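Local coordinates for protein phosphatase Slingshot homolog 2 (Homo sapiens, PDB 2NT2) that removes phosphate from cofilin through its dual-specificity phosphatase catalytic domain, activating cofilin to disassemble actin filaments, at residues 90-95 against 124-129. The protein carries 1 engineered substitution. Residues are numbered along the deposited sequence; the frame is centred on the assembly and turned at random.
Sequences MGVSRS and VTKPNP. With SO4 (sulfate ion), chain D.
The first torsion of Ser93 (chi1 -176°) swings OG away from its own amide, beside the carbonyl carbon, and out to the other segment. There the backbone N of Asn128 donates to Ser93 OG over 2.9 Å, a bond bent to 137° at the hydrogen. Asp57 OD1 is hydrogen-bonded to both Ser93 OG and Asn128 ND2, tying the two residues together a second time, while Asn128 OD1 caps helix 129-143 at the N of Phe131. Two residues earlier, Lys126 N binds Val92 O at 2.7 Å. Val92 packs its branches against two side chains: CG2 lies 3.9 Å from Val124 CB, and CG1 comes within 3.7 Å of Lys126 CB, whose lysine chain then leads away. The two hydrogen bonds join the outer side of residues 90-95 to 124-129, while the amides of Met90, Val92, Ser93 and Arg94 bond the sulfate. Val92 N reaches sulfate O4 at 2.9 Å and Ser93 N meets the same oxygen, while Met90 N holds O1 and Arg94 N bonds O3. Arg94 bends at chi3 (-76°) to bring its guanidinium edge to the anion, with NE bonding O3 at 2.6 Å, almost straight, and NH2 reaching O1 at 3.2 Å. Replacing Arg94 by a methionine would probably cost the sulfate this two-pronged grip and leave Glu39 without its salt-bridge mate. Ser88, the engineered serine in place of the cysteine that forms the phosphocysteine intermediate, also hydrogen-bonds the sulfate, which therefore probably marks the substrate phosphate position. Amides and arginine wrapped round an anion at the start of helix 94-107 form the P-loop of the protein-tyrosine phosphatase fold, its outer side hydrogen-bonded to the loop leading into helix 129-143.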
loop_
_atom_site.group_PDB
_atom_site.type_symbol
_atom_site.label_atom_id
_atom_site.label_comp_id
_atom_site.label_asym_id
_atom_site.label_seq_id
_atom_site.Cartn_x
_atom_site.Cartn_y
_atom_site.Cartn_z
ATOM N N MET A 90 -0.748 6.491 9.257
ATOM C CA MET A 90 -2.058 7.087 9.033
ATOM C C MET A 90 -2.819 6.462 7.872
ATOM O O MET A 90 -4.049 6.560 7.836
ATOM C CB MET A 90 -1.940 8.600 8.829
ATOM C CG MET A 90 -1.050 9.318 9.824
ATOM S SD MET A 90 -1.519 9.102 11.549
ATOM C CE MET A 90 -3.299 8.987 11.428
ATOM N N GLY A 91 -2.121 5.820 6.947
ATOM C CA GLY A 91 -2.752 5.279 5.750
ATOM C C GLY A 91 -3.050 6.383 4.749
ATOM O O GLY A 91 -4.037 6.337 4.020
ATOM N N VAL A 92 -2.190 7.389 4.712
ATOM C CA VAL A 92 -2.416 8.607 3.940
ATOM C C VAL A 92 -1.327 8.855 2.910
ATOM O O VAL A 92 -1.590 9.339 1.811
ATOM C CB VAL A 92 -2.499 9.805 4.911
ATOM C CG1 VAL A 92 -1.987 11.083 4.275
ATOM C CG2 VAL A 92 -3.931 9.961 5.404
ATOM N N SER A 93 -0.084 8.524 3.242
ATOM C CA SER A 93 1.046 8.886 2.386
ATOM C C SER A 93 1.876 7.691 1.953
ATOM O O SER A 93 1.914 7.307 0.778
ATOM C CB SER A 93 1.903 9.913 3.135
ATOM O OG SER A 93 2.970 10.383 2.350
ATOM N N ARG A 94 2.571 7.046 2.885
ATOM C CA ARG A 94 3.403 5.904 2.497
ATOM C C ARG A 94 2.566 4.765 1.928
ATOM O O ARG A 94 2.903 4.168 0.900
ATOM C CB ARG A 94 4.210 5.403 3.694
ATOM C CG ARG A 94 5.347 6.322 4.122
ATOM C CD ARG A 94 5.944 5.842 5.440
ATOM N NE ARG A 94 5.083 6.165 6.575
ATOM C CZ ARG A 94 5.367 5.876 7.837
ATOM N NH1 ARG A 94 6.489 5.250 8.153
ATOM N NH2 ARG A 94 4.503 6.224 8.785
ATOM N N SER A 95 1.472 4.432 2.607
ATOM C CA SER A 95 0.603 3.349 2.171
ATOM C C SER A 95 -0.166 3.732 0.907
ATOM O O SER A 95 -0.223 2.932 -0.025
ATOM C CB SER A 95 -0.360 2.941 3.280
ATOM O OG SER A 95 -0.991 4.052 3.884
ATOM N N VAL A 124 -8.910 10.411 2.580
ATOM C CA VAL A 124 -7.808 11.029 3.317
ATOM C C VAL A 124 -6.469 10.792 2.622
ATOM O O VAL A 124 -5.456 11.365 3.035
ATOM C CB VAL A 124 -7.704 10.559 4.776
ATOM C CG1 VAL A 124 -8.793 11.197 5.621
ATOM C CG2 VAL A 124 -7.757 9.045 4.876
ATOM N N THR A 125 -6.457 9.969 1.580
ATOM C CA THR A 125 -5.232 9.715 0.831
ATOM C C THR A 125 -4.550 11.013 0.410
ATOM O O THR A 125 -5.147 11.894 -0.206
ATOM C CB THR A 125 -5.464 8.864 -0.432
ATOM O OG1 THR A 125 -6.487 9.466 -1.229
ATOM C CG2 THR A 125 -5.939 7.472 -0.049
ATOM N N LYS A 126 -3.267 11.102 0.732
ATOM C CA LYS A 126 -2.501 12.319 0.486
ATOM C C LYS A 126 -1.009 12.013 0.541
ATOM O O LYS A 126 -0.353 12.236 1.558
ATOM C CB LYS A 126 -2.879 13.388 1.511
ATOM C CG LYS A 126 -1.985 14.616 1.513
ATOM C CD LYS A 126 -2.729 15.841 2.022
ATOM C CE LYS A 126 -2.155 17.129 1.460
ATOM N NZ LYS A 126 -3.076 17.789 0.492
ATOM N N PRO A 127 -0.487 11.480 -0.557
ATOM C CA PRO A 127 0.956 11.220 -0.636
ATOM C C PRO A 127 1.741 12.501 -0.394
ATOM O O PRO A 127 1.328 13.588 -0.796
ATOM C CB PRO A 127 1.137 10.710 -2.065
ATOM C CG PRO A 127 -0.198 10.137 -2.431
ATOM C CD PRO A 127 -1.198 11.059 -1.780
ATOM N N ASN A 128 2.873 12.381 0.302
ATOM C CA ASN A 128 3.674 13.588 0.556
ATOM C C ASN A 128 4.286 14.069 -0.756
ATOM O O ASN A 128 4.470 13.282 -1.693
ATOM C CB ASN A 128 4.667 13.342 1.665
ATOM C CG ASN A 128 6.018 12.771 1.346
ATOM O OD1 ASN A 128 6.639 13.005 0.310
ATOM N ND2 ASN A 128 6.554 11.994 2.294
ATOM N N PRO A 129 4.575 15.366 -0.848
ATOM C CA PRO A 129 4.942 15.996 -2.118
ATOM C C PRO A 129 6.075 15.270 -2.832
ATOM O O PRO A 129 6.066 15.164 -4.064
ATOM C CB PRO A 129 5.416 17.391 -1.698
ATOM C CG PRO A 129 4.684 17.655 -0.424
ATOM C CD PRO A 129 4.588 16.328 0.271
HETATM S S SO4 D . 1.588 7.722 6.712
HETATM O O1 SO4 D . 1.533 7.088 8.021
HETATM O O2 SO4 D . 1.554 9.178 6.832
HETATM O O3 SO4 D . 2.830 7.341 6.032
HETATM O O4 SO4 D . 0.441 7.275 5.915
#